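Local coordinates for putative hexose oxidase (Nonomuraea sp. ATCC 39727, PDB 5AWV), which probably oxidises a sugar of teicoplanin-type glycopeptide antibiotics with a covalently bound FAD, and is captured here in complex with teicoplanin, at residues L270-G275 and R378-V383; K373-R378 and A450-E455; E385-M390 and G396-I401; V426-G431 and R446-D451. One frame throughout, in Å; residues are numbered along the deposited sequence.

Contact 1. Residues L270-G275 and R378-V383; sequences LLRNHG and RQIQAV. With N1L (2-amino-2-deoxy-beta-D-glucopyranuronic acid), chain B; MAN (alpha-D-mannopyranose), chain C.
Leu271 and Ile380 carry the apolar part of this contact between helices 264-280 and 377-387. The two side chains lie alongside each other and point opposite ways. Leu271 CB lies 3.7 Å from Ile380 CD1, and farther out Leu271 CD2 is 4.1 Å from Ile380 CG1. Ile380 CG1 stands anti to its own carbonyl carbon (chi1 -68°), and this carries CD1 across to the other helix. The same methyl also meets the chain of Arg272, with Arg272 CG 3.9 Å from Ile380 CD1.

No hydrogen bond joins the two segments. The polar groups work outward instead. Arg272 runs extended past Ile380. Its NE bonds Ser268 OG, and its NH1 and NH2 each bond the backbone of a bound peptide. Arg378 bends at chi3 (70°) and offers the edge of its guanidinium to a glucosaminuronic acid. NH1 of Arg378 donates to O6B of that sugar (N1L, chain B) at 3.2 Å, with a fairly straight N-H...O angle of 159°. Gln381 NE2 reaches O3 of the mannose at 3.0 Å, but the bond is weak. That mannose is also hydrogen-bonded to Glu264 OE1.

The chemistry is divided. Aliphatic groups hold the buried seam, while charged and amide ends grip peptide and sugar at its margins. This is consistent with a helix pair that forms part of a glycopeptide-binding surface.

Contact 2. Residues K373-R378 and A450-E455; sequences KRLTDR and ADVYAE. With N1L (2-amino-2-deoxy-beta-D-glucopyranuronic acid), chain B.
Glu455 meets Arg378 over the face of the guanidinium, not at its edge. Glu455 OE2 lies 3.2 Å from Arg378 NH1, and the carboxylate plane is turned 78° to the guanidinium. The oxygen stands above the flat group, where the arginine's hydrogens are not directed, so the salt bridge is electrostatic and not a hydrogen bond. Glu455 OE2 is also 3.3 Å from O6B of the uronic acid sugar (N1L, chain B). Two acidic groups so close would probably depend on the arginine to offset their charge, unless one holds a proton. NH2 of Arg378 bonds the backbone of a bound peptide.

Deeper in, the contact is apolar. Leu375 CD2 approaches Val452 CG1 at 4.2 Å. The same Val452 methyl sits 3.8 Å above the centre of the Tyr453 ring, covering one face.

Arg374 folds back on the turn before the helix. Its NH1 donates to Leu375 O at 2.8 Å, in the carbonyl plane, while its NE forms a salt bridge with Glu276 of helix 264-280. Thr376 then serves as N-cap, its OG1 taking the backbone N of Gln379.

Here the capped start of helix 377-387 meets the end of helix 438-452. The two segments run 69° apart where they touch. Both helices lie against the antiparallel sheet of the substrate domain, a layout known from berberine-bridge-type flavin oxidases.

Contact 3. Residues E385-M390 and G396-I401; sequences ENMTHM and GAVWLI
Met387 and Met390 lay their methyl ends on the backbone of Gly396 and Ala397. The motif is a helix-to-strand connection: helix 377-387 ends, the chain turns, and strand 395-402 enters the antiparallel sheet of the substrate domain beneath it.

Met387 is folded. CG stands anti to the carbonyl carbon, and the chain then bends at chi2 (-51°) and again at chi3 (-61°). These bends bring CE down to 3.4 Å from Gly396 O and 4.1 Å from Ala397 CA. The sulfur lies 4.1 Å from Ala397 CA and also touches Val398, with Met387 SD 4.4 Å from Val398 CG2. Met390 takes another shape. Its CG fits between the backbone N and the carbonyl carbon (chi1 66°), and the one bend comes at chi3. Its CE ends 3.5 Å from Gly396 N. Gly396 has no side chain, so both methyl groups reach the main chain itself. Gly396 N is bonded to Asn299 OD1.

The turn is tied back to the helix by His389. Its ND1 donates to Glu385 O at 2.9 Å, in the carbonyl plane and on a lone pair, though the oxygen is tilted a little from the ring plane. Trp444 of helix 438-452 packs on both methionines, and its NE1 bonds Asn386 O. The two methionines also touch one another, Met387 CE lying 3.7 Å from Met390 SD.

Contact 4. Residues V426-G431 and R446-D451; sequences VNYITG and RKLYAD. With N1L (2-amino-2-deoxy-beta-D-glucopyranuronic acid), chain D; T55 (8-methylnonanoic acid), chain Z.
Tyr428 makes the contact, meeting Leu448 and Tyr449 of the helix with its ring. The residues before and after it on the strand turn the other way, as alternation along a strand requires.

Asn427, just before it, points away from the helix. It belongs to the pocket of the glucosaminuronic acid (N1L, chain D), a sugar that is hydrogen-bonded to Thr366 OG1 on the next strand.

Tyr428 follows. CG stands anti to the carbonyl carbon (chi1 -51°), which sends the ring toward the helix. Tyr449 comes at it edge first, in an offset edge-to-face pair with planes at 89° and centroids 5.3 Å apart. The nearest atoms are Tyr428 CD1 and Tyr449 CD1, at 3.5 Å. Leu448 CG meets the other ortho carbon, Tyr428 CD2, at 3.9 Å, from the same side of the ring plane as Tyr449. Both hydroxyls are bonded, that of Tyr428 to Tyr453 OH and that of Tyr449 to Ala368 O. Tyr449 also forms a cation-pi pair with Lys367.

Ile429 again faces the sugar, its CG1 4.0 Å from N1L O3. Thr430 returns to the helix side and packs on Trp444 and Val445, with OG1 bonded to Tyr395 O. Gly431 borders the 8-methylnonanoic acid.

On the helix, Lys447 NZ bridges to Asp451 OD2 at 3.0 Å, one turn on, and Asn386 of helix 377-387 bonds both side chains.

Strand 424-432 runs between strands 395-402 and 363-371, antiparallel to both. Helix 438-452 covers one face of this sheet, and the ligand lies on the other.

Overall arrangement
Helix 264-280 comes first. Contact 1 joins it to helix 377-387, closing a loop of about a hundred residues that includes several sheet strands. The start of helix 377-387 then opens contact 2, which closes far ahead on the end of helix 438-452. Contacts 1 and 2 cross along the chain and share Arg378. Contact 3 falls within the span of contact 2 as a short loop from the end of helix 377-387 to strand 395-402. Contact 4 follows in series, joining neighbouring strand 424-432 to helix 438-452, where contact 2 also ends. Together they join three helices to one another, and two of them to the neighbouring strands 395-402 and 424-432 of the antiparallel sheet.

Contact 1. Residues L270-G275 and R378-V383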
# COMPACT_ATOMS: atom_id res chain seq x y z
N LEU A 270 19.21 -15.20 19.11
CA LEU A 270 18.03 -15.24 18.24
C LEU A 270 18.17 -14.28 16.99
O LEU A 270 17.98 -14.70 15.87
CB LEU A 270 16.76 -14.86 19.03
CG LEU A 270 15.45 -14.71 18.23
CD1 LEU A 270 15.05 -15.99 17.55
CD2 LEU A 270 14.34 -14.31 19.13
N LEU A 271 18.43 -13.02 17.26
CA LEU A 271 18.59 -12.03 16.18
C LEU A 271 19.76 -12.32 15.29
O LEU A 271 19.61 -12.16 14.07
CB LEU A 271 18.60 -10.60 16.69
CG LEU A 271 17.22 -10.02 16.91
CD1 LEU A 271 16.44 -10.70 18.03
CD2 LEU A 271 17.38 -8.53 17.14
N ARG A 272 20.87 -12.91 15.82
CA ARG A 272 21.96 -13.34 14.98
C ARG A 272 21.58 -14.51 14.12
O ARG A 272 21.89 -14.53 12.95
CB ARG A 272 23.29 -13.62 15.70
CG ARG A 272 23.79 -12.41 16.48
CD ARG A 272 25.05 -12.73 17.22
NE ARG A 272 25.34 -11.65 18.20
CZ ARG A 272 26.55 -11.38 18.68
NH1 ARG A 272 27.64 -12.09 18.24
NH2 ARG A 272 26.68 -10.39 19.60
N ASN A 273 20.99 -15.52 14.72
CA ASN A 273 20.52 -16.70 14.00
C ASN A 273 19.64 -16.31 12.76
O ASN A 273 19.81 -16.79 11.66
CB ASN A 273 19.62 -17.55 14.91
CG ASN A 273 20.36 -18.41 15.93
OD1 ASN A 273 19.73 -19.00 16.79
ND2 ASN A 273 21.65 -18.42 15.87
N HIS A 274 18.62 -15.54 13.07
CA HIS A 274 17.62 -15.09 12.13
C HIS A 274 18.24 -14.28 11.02
O HIS A 274 18.02 -14.57 9.88
CB HIS A 274 16.56 -14.27 12.86
CG HIS A 274 15.56 -13.61 11.94
ND1 HIS A 274 15.73 -12.32 11.48
CD2 HIS A 274 14.42 -14.07 11.38
CE1 HIS A 274 14.73 -12.00 10.67
NE2 HIS A 274 13.91 -13.03 10.63
N GLY A 275 19.04 -13.29 11.37
CA GLY A 275 19.68 -12.43 10.39
C GLY A 275 20.63 -13.13 9.49
O GLY A 275 20.63 -12.90 8.27
N ARG A 378 26.18 -4.43 17.88
CA ARG A 378 25.88 -3.18 18.58
C ARG A 378 24.48 -2.71 18.35
O ARG A 378 23.81 -2.20 19.23
CB ARG A 378 26.88 -2.12 18.18
CG ARG A 378 28.33 -2.56 18.46
CD ARG A 378 29.38 -1.49 18.16
NE ARG A 378 29.31 -0.40 19.12
CZ ARG A 378 30.13 0.64 19.16
NH1 ARG A 378 31.17 0.74 18.31
NH2 ARG A 378 29.93 1.59 20.06
N GLN A 379 23.96 -3.00 17.17
CA GLN A 379 22.58 -2.71 16.84
C GLN A 379 21.64 -3.61 17.56
O GLN A 379 20.61 -3.19 18.05
CB GLN A 379 22.37 -2.77 15.32
CG GLN A 379 23.06 -1.58 14.57
CD GLN A 379 22.84 -1.61 13.07
OE1 GLN A 379 22.42 -0.62 12.49
NE2 GLN A 379 23.13 -2.69 12.45
N ILE A 380 22.00 -4.89 17.67
CA ILE A 380 21.14 -5.78 18.42
C ILE A 380 21.08 -5.34 19.91
O ILE A 380 20.02 -5.45 20.54
CB ILE A 380 21.58 -7.23 18.27
CG1 ILE A 380 21.33 -7.69 16.82
CG2 ILE A 380 20.95 -8.14 19.27
CD1 ILE A 380 21.94 -8.99 16.47
N GLN A 381 22.22 -4.93 20.45
CA GLN A 381 22.29 -4.40 21.81
C GLN A 381 21.28 -3.26 21.99
O GLN A 381 20.54 -3.22 22.96
CB GLN A 381 23.72 -3.93 22.12
CG GLN A 381 24.00 -3.62 23.61
CD GLN A 381 25.39 -3.00 23.91
OE1 GLN A 381 25.91 -2.16 23.14
NE2 GLN A 381 26.00 -3.40 25.07
N ALA A 382 21.27 -2.32 21.02
CA ALA A 382 20.37 -1.18 21.06
C ALA A 382 18.91 -1.58 20.98
O ALA A 382 18.09 -1.04 21.73
CB ALA A 382 20.71 -0.19 19.97
N VAL A 383 18.59 -2.58 20.14
CA VAL A 383 17.23 -3.07 20.13
C VAL A 383 16.81 -3.64 21.53
O VAL A 383 15.72 -3.36 22.06
CB VAL A 383 17.04 -4.13 19.04
CG1 VAL A 383 15.73 -4.79 19.15
CG2 VAL A 383 17.23 -3.53 17.63
C1 N1L B . 34.56 -0.63 18.38
C2 N1L B . 36.04 -0.10 18.06
C3 N1L B . 36.02 0.82 16.74
C4 N1L B . 35.20 0.19 15.61
C5 N1L B . 33.78 -0.22 16.16
C6 N1L B . 32.84 -0.67 15.01
N2 N1L B . 36.90 0.45 18.91
O3 N1L B . 37.41 0.93 16.41
O4 N1L B . 35.10 1.24 14.60
O5 N1L B . 33.91 -1.27 17.23
O6B N1L B . 31.55 -0.97 15.61
O6A N1L B . 33.44 -1.76 14.29
C1 MAN C . 26.29 -2.85 29.90
C2 MAN C . 25.75 -3.78 28.80
C3 MAN C . 24.49 -3.18 28.18
C4 MAN C . 23.46 -2.90 29.31
C5 MAN C . 24.00 -1.89 30.37
C6 MAN C . 22.92 -1.54 31.45
O2 MAN C . 25.43 -5.00 29.35
O3 MAN C . 23.93 -4.13 27.16
O4 MAN C . 22.41 -2.34 28.64
O5 MAN C . 25.25 -2.42 30.93
O6 MAN C . 22.85 -2.60 32.45

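Contact 2. Residues K373-R378 and A450-E455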
# COMPACT_ATOMS: atom_id res chain seq x y z
N LYS A 373 22.46 -6.96 5.27
CA LYS A 373 23.14 -7.93 6.15
C LYS A 373 22.37 -7.84 7.46
O LYS A 373 21.57 -6.91 7.64
CB LYS A 373 24.57 -7.53 6.37
CG LYS A 373 25.40 -7.72 5.17
CD LYS A 373 26.74 -7.06 5.41
CE LYS A 373 27.83 -8.01 5.80
NZ LYS A 373 28.83 -8.09 4.68
N ARG A 374 22.62 -8.77 8.39
CA ARG A 374 22.00 -8.63 9.69
C ARG A 374 22.39 -7.38 10.41
O ARG A 374 23.50 -6.80 10.25
CB ARG A 374 22.28 -9.84 10.56
CG ARG A 374 23.74 -9.93 11.05
CD ARG A 374 23.72 -10.85 12.25
NE ARG A 374 25.00 -11.24 12.80
CZ ARG A 374 25.63 -10.65 13.81
NH1 ARG A 374 25.16 -9.54 14.35
NH2 ARG A 374 26.74 -11.23 14.29
N LEU A 375 21.51 -7.00 11.29
CA LEU A 375 21.86 -6.05 12.32
C LEU A 375 23.16 -6.44 13.02
O LEU A 375 23.41 -7.60 13.30
CB LEU A 375 20.73 -5.92 13.34
CG LEU A 375 19.44 -5.23 12.90
CD1 LEU A 375 18.31 -5.36 13.95
CD2 LEU A 375 19.61 -3.72 12.57
N THR A 376 24.01 -5.48 13.30
CA THR A 376 25.32 -5.75 13.89
C THR A 376 25.08 -6.04 15.36
O THR A 376 23.96 -5.85 15.93
CB THR A 376 26.25 -4.50 13.82
OG1 THR A 376 25.75 -3.50 14.69
CG2 THR A 376 26.39 -4.04 12.40
N ASP A 377 26.14 -6.51 16.00
CA ASP A 377 26.05 -6.82 17.40
C ASP A 377 25.67 -5.61 18.25
O ASP A 377 24.89 -5.74 19.15
CB ASP A 377 27.36 -7.41 17.90
CG ASP A 377 27.72 -8.74 17.21
OD1 ASP A 377 26.81 -9.41 16.62
OD2 ASP A 377 28.93 -9.09 17.23
N ARG A 378 26.18 -4.43 17.88
CA ARG A 378 25.88 -3.18 18.58
C ARG A 378 24.48 -2.71 18.35
O ARG A 378 23.81 -2.20 19.23
CB ARG A 378 26.88 -2.12 18.18
CG ARG A 378 28.33 -2.56 18.46
CD ARG A 378 29.38 -1.49 18.16
NE ARG A 378 29.31 -0.40 19.12
CZ ARG A 378 30.13 0.64 19.16
NH1 ARG A 378 31.17 0.74 18.31
NH2 ARG A 378 29.93 1.59 20.06
N ALA A 450 17.19 6.03 16.59
CA ALA A 450 18.44 6.76 16.67
C ALA A 450 19.55 5.91 17.33
O ALA A 450 20.70 5.94 16.87
CB ALA A 450 18.26 8.07 17.44
N ASP A 451 19.20 5.06 18.28
CA ASP A 451 20.26 4.22 18.95
C ASP A 451 20.71 3.16 17.97
O ASP A 451 21.94 2.91 17.76
CB ASP A 451 19.74 3.54 20.20
CG ASP A 451 19.54 4.51 21.38
OD1 ASP A 451 19.90 5.70 21.31
OD2 ASP A 451 18.95 4.08 22.36
N VAL A 452 19.75 2.53 17.31
CA VAL A 452 20.12 1.53 16.31
C VAL A 452 21.02 2.11 15.24
O VAL A 452 22.03 1.50 14.91
CB VAL A 452 18.84 0.88 15.70
CG1 VAL A 452 19.16 0.02 14.50
CG2 VAL A 452 18.15 0.07 16.74
N TYR A 453 20.69 3.31 14.75
CA TYR A 453 21.39 3.94 13.66
C TYR A 453 22.39 5.01 14.14
O TYR A 453 22.82 5.86 13.35
CB TYR A 453 20.42 4.48 12.58
CG TYR A 453 19.60 3.33 11.95
CD1 TYR A 453 20.22 2.33 11.18
CD2 TYR A 453 18.25 3.22 12.19
CE1 TYR A 453 19.49 1.28 10.64
CE2 TYR A 453 17.55 2.12 11.69
CZ TYR A 453 18.17 1.21 10.91
OH TYR A 453 17.40 0.15 10.43
N ALA A 454 22.93 4.82 15.36
CA ALA A 454 23.76 5.87 16.00
C ALA A 454 25.06 6.16 15.28
O ALA A 454 25.51 7.32 15.22
CB ALA A 454 23.98 5.61 17.50
N GLU A 455 25.61 5.17 14.64
CA GLU A 455 26.87 5.34 13.94
C GLU A 455 26.71 6.11 12.60
O GLU A 455 27.68 6.62 12.07
CB GLU A 455 27.56 4.00 13.72
CG GLU A 455 28.06 3.32 15.00
CD GLU A 455 29.15 2.23 14.73
OE1 GLU A 455 29.22 1.63 13.62
OE2 GLU A 455 29.97 1.96 15.63
C1 N1L B . 34.56 -0.63 18.38
C2 N1L B . 36.04 -0.10 18.06
C3 N1L B . 36.02 0.82 16.74
C4 N1L B . 35.20 0.19 15.61
C5 N1L B . 33.78 -0.22 16.16
C6 N1L B . 32.84 -0.67 15.01
N2 N1L B . 36.90 0.45 18.91
O3 N1L B . 37.41 0.93 16.41
O4 N1L B . 35.10 1.24 14.60
O5 N1L B . 33.91 -1.27 17.23
O6B N1L B . 31.55 -0.97 15.61
O6A N1L B . 33.44 -1.76 14.29

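Contact 3. Residues E385-M390 and G396-I401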
# COMPACT_ATOMS: atom_id res chain seq x y z
N GLU A 385 18.02 -3.13 24.49
CA GLU A 385 17.96 -2.09 25.48
C GLU A 385 16.67 -1.31 25.42
O GLU A 385 16.00 -1.13 26.43
CB GLU A 385 19.19 -1.16 25.38
CG GLU A 385 19.11 0.26 25.99
CD GLU A 385 18.57 0.34 27.41
OE1 GLU A 385 18.04 1.43 27.82
OE2 GLU A 385 18.69 -0.69 28.13
N ASN A 386 16.27 -0.81 24.22
CA ASN A 386 15.03 -0.09 24.14
C ASN A 386 13.79 -0.95 24.32
O ASN A 386 12.74 -0.54 24.93
CB ASN A 386 15.08 0.77 22.81
CG ASN A 386 16.10 1.84 22.86
OD1 ASN A 386 15.83 2.91 23.37
ND2 ASN A 386 17.27 1.61 22.35
N MET A 387 13.83 -2.20 23.85
CA MET A 387 12.66 -3.07 23.99
C MET A 387 12.41 -3.52 25.46
O MET A 387 11.32 -4.00 25.76
CB MET A 387 12.80 -4.33 23.11
CG MET A 387 12.54 -4.14 21.61
SD MET A 387 11.00 -3.31 21.22
CE MET A 387 9.84 -4.45 21.93
N THR A 388 13.44 -3.50 26.30
CA THR A 388 13.31 -3.85 27.70
C THR A 388 13.08 -2.66 28.60
O THR A 388 12.93 -2.86 29.80
CB THR A 388 14.54 -4.68 28.18
OG1 THR A 388 15.77 -4.04 27.87
CG2 THR A 388 14.51 -5.96 27.55
N HIS A 389 13.01 -1.45 28.03
CA HIS A 389 12.77 -0.18 28.74
C HIS A 389 11.69 0.64 28.07
O HIS A 389 11.90 1.66 27.42
CB HIS A 389 14.09 0.52 28.94
CG HIS A 389 14.97 -0.32 29.83
ND1 HIS A 389 16.05 -1.06 29.36
CD2 HIS A 389 14.81 -0.68 31.14
CE1 HIS A 389 16.56 -1.77 30.37
NE2 HIS A 389 15.84 -1.54 31.46
N MET A 390 10.49 0.10 28.21
CA MET A 390 9.31 0.65 27.56
C MET A 390 8.17 0.86 28.55
O MET A 390 7.02 0.49 28.31
CB MET A 390 8.94 -0.22 26.32
CG MET A 390 8.47 -1.63 26.52
SD MET A 390 8.65 -2.52 24.90
CE MET A 390 7.15 -2.00 24.18
N GLY A 396 5.05 -1.35 21.49
CA GLY A 396 6.28 -1.02 20.87
C GLY A 396 6.84 -2.30 20.31
O GLY A 396 6.73 -3.39 20.95
N ALA A 397 7.43 -2.22 19.09
CA ALA A 397 7.95 -3.42 18.46
C ALA A 397 9.02 -3.13 17.40
O ALA A 397 9.10 -1.98 16.84
CB ALA A 397 6.81 -4.24 17.88
N VAL A 398 9.87 -4.13 17.18
CA VAL A 398 10.74 -4.20 15.98
C VAL A 398 10.31 -5.41 15.19
O VAL A 398 10.28 -6.54 15.74
CB VAL A 398 12.20 -4.33 16.36
CG1 VAL A 398 13.08 -4.48 15.09
CG2 VAL A 398 12.59 -3.13 17.17
N TRP A 399 9.94 -5.21 13.92
CA TRP A 399 9.59 -6.31 13.02
C TRP A 399 10.68 -6.43 11.93
O TRP A 399 11.08 -5.40 11.35
CB TRP A 399 8.25 -6.06 12.30
CG TRP A 399 7.06 -6.04 13.16
CD1 TRP A 399 7.02 -6.07 14.53
CD2 TRP A 399 5.70 -5.97 12.72
NE1 TRP A 399 5.74 -6.03 14.95
CE2 TRP A 399 4.90 -5.97 13.86
CE3 TRP A 399 5.10 -5.95 11.46
CZ2 TRP A 399 3.50 -5.91 13.79
CZ3 TRP A 399 3.70 -5.91 11.38
CH2 TRP A 399 2.92 -5.86 12.54
N LEU A 400 11.15 -7.65 11.70
CA LEU A 400 12.18 -7.93 10.74
C LEU A 400 11.47 -8.80 9.69
O LEU A 400 11.05 -9.93 9.97
CB LEU A 400 13.32 -8.65 11.39
CG LEU A 400 14.13 -7.79 12.41
CD1 LEU A 400 14.55 -8.61 13.60
CD2 LEU A 400 15.34 -7.20 11.74
N ILE A 401 11.20 -8.21 8.52
CA ILE A 401 10.27 -8.78 7.53
C ILE A 401 11.08 -9.34 6.40
O ILE A 401 11.90 -8.59 5.82
CB ILE A 401 9.35 -7.63 7.02
CG1 ILE A 401 8.63 -6.89 8.19
CG2 ILE A 401 8.31 -8.11 6.06
CD1 ILE A 401 8.02 -5.55 7.72

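Contact 4. Residues V426-G431 and R446-D451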
# COMPACT_ATOMS: atom_id res chain seq x y z
N VAL A 426 13.11 -3.68 7.84
CA VAL A 426 12.94 -3.58 9.34
C VAL A 426 12.06 -2.42 9.70
O VAL A 426 12.37 -1.27 9.33
CB VAL A 426 14.32 -3.67 10.10
CG1 VAL A 426 15.31 -2.67 9.63
CG2 VAL A 426 14.13 -3.39 11.62
N ASN A 427 11.05 -2.67 10.53
CA ASN A 427 10.19 -1.66 11.02
C ASN A 427 10.31 -1.48 12.53
O ASN A 427 10.49 -2.45 13.29
CB ASN A 427 8.72 -1.94 10.65
CG ASN A 427 8.43 -1.67 9.17
OD1 ASN A 427 9.28 -1.17 8.45
ND2 ASN A 427 7.26 -2.03 8.73
N TYR A 428 10.21 -0.25 12.93
CA TYR A 428 10.27 0.25 14.32
C TYR A 428 8.98 0.95 14.60
O TYR A 428 8.71 2.04 14.09
CB TYR A 428 11.53 1.13 14.49
CG TYR A 428 12.85 0.51 14.01
CD1 TYR A 428 13.25 0.65 12.70
CD2 TYR A 428 13.70 -0.22 14.85
CE1 TYR A 428 14.43 0.16 12.24
CE2 TYR A 428 14.89 -0.74 14.39
CZ TYR A 428 15.25 -0.55 13.08
OH TYR A 428 16.41 -1.09 12.61
N ILE A 429 8.14 0.32 15.44
CA ILE A 429 6.72 0.60 15.56
C ILE A 429 6.31 0.97 16.97
O ILE A 429 6.79 0.37 17.90
CB ILE A 429 5.89 -0.62 15.18
CG1 ILE A 429 6.23 -1.07 13.76
CG2 ILE A 429 4.37 -0.33 15.17
CD1 ILE A 429 5.85 -2.49 13.50
N THR A 430 5.51 2.01 17.11
CA THR A 430 4.80 2.21 18.40
C THR A 430 3.41 2.70 18.10
O THR A 430 3.15 3.37 17.10
CB THR A 430 5.62 3.20 19.31
OG1 THR A 430 5.00 3.30 20.62
CG2 THR A 430 5.67 4.62 18.72
N GLY A 431 2.47 2.36 18.98
CA GLY A 431 1.07 2.74 18.87
C GLY A 431 0.54 3.12 20.28
O GLY A 431 1.05 2.63 21.30
N ARG A 446 11.67 7.03 18.52
CA ARG A 446 12.73 7.81 18.01
C ARG A 446 14.05 7.50 18.69
O ARG A 446 15.09 7.47 18.04
CB ARG A 446 12.46 9.33 18.03
CG ARG A 446 11.35 9.73 17.10
CD ARG A 446 10.82 11.10 17.42
NE ARG A 446 9.98 11.56 16.31
CZ ARG A 446 9.09 12.54 16.38
NH1 ARG A 446 8.91 13.22 17.50
NH2 ARG A 446 8.40 12.85 15.30
N LYS A 447 14.01 7.19 19.98
CA LYS A 447 15.27 6.82 20.67
C LYS A 447 15.71 5.45 20.13
O LYS A 447 16.86 5.27 19.87
CB LYS A 447 15.12 6.81 22.23
CG LYS A 447 16.38 6.48 22.97
CD LYS A 447 16.15 6.38 24.50
CE LYS A 447 17.50 6.01 25.16
NZ LYS A 447 17.69 4.52 25.08
N LEU A 448 14.79 4.49 20.05
CA LEU A 448 15.06 3.15 19.50
C LEU A 448 15.77 3.25 18.13
O LEU A 448 16.86 2.66 17.91
CB LEU A 448 13.77 2.39 19.40
CG LEU A 448 13.75 1.12 18.51
CD1 LEU A 448 14.71 0.09 19.05
CD2 LEU A 448 12.34 0.57 18.51
N TYR A 449 15.22 4.12 17.27
CA TYR A 449 15.71 4.25 15.91
C TYR A 449 17.04 4.89 15.89
O TYR A 449 17.95 4.35 15.30
CB TYR A 449 14.69 5.02 15.07
CG TYR A 449 14.87 4.98 13.58
CD1 TYR A 449 14.28 3.95 12.84
CD2 TYR A 449 15.36 6.09 12.90
CE1 TYR A 449 14.25 3.98 11.45
CE2 TYR A 449 15.36 6.13 11.51
CZ TYR A 449 14.82 5.05 10.79
OH TYR A 449 14.83 5.09 9.42
N ALA A 450 17.19 6.03 16.59
CA ALA A 450 18.44 6.76 16.67
C ALA A 450 19.55 5.91 17.33
O ALA A 450 20.70 5.94 16.87
CB ALA A 450 18.26 8.07 17.44
N ASP A 451 19.20 5.06 18.28
CA ASP A 451 20.26 4.22 18.95
C ASP A 451 20.71 3.16 17.97
O ASP A 451 21.94 2.91 17.76
CB ASP A 451 19.74 3.54 20.20
CG ASP A 451 19.54 4.51 21.38
OD1 ASP A 451 19.90 5.70 21.31
OD2 ASP A 451 18.95 4.08 22.36
C1 N1L D . 0.80 -3.16 9.80
C2 N1L D . 1.64 -2.19 10.79
C3 N1L D . 2.52 -1.18 10.03
C4 N1L D . 3.41 -1.97 9.09
C5 N1L D . 2.53 -2.66 8.01
C6 N1L D . 3.36 -3.38 6.92
N2 N1L D . 0.81 -1.45 11.73
O3 N1L D . 3.41 -0.41 10.97
O4 N1L D . 4.48 -1.09 8.47
O5 N1L D . 1.68 -3.68 8.67
O6B N1L D . 3.68 -4.73 7.21
O6A N1L D . 4.59 -2.80 6.77
CAD T55 Z . -1.05 0.49 21.50
CAE T55 Z . -2.39 0.26 20.84
CAG T55 Z . -2.25 -0.74 19.70
CAH T55 Z . -1.42 -0.12 18.57
CAI T55 Z . -1.08 -1.16 17.50
CAJ T55 Z . -0.27 -0.53 16.37
CAK T55 Z . -0.37 -1.43 15.16
CAL T55 Z . 0.23 -0.79 13.90
CAF T55 Z . -3.34 -0.26 21.90
C T55 Z . 0.20 -1.84 12.77
O T55 Z . -0.30 -2.97 12.92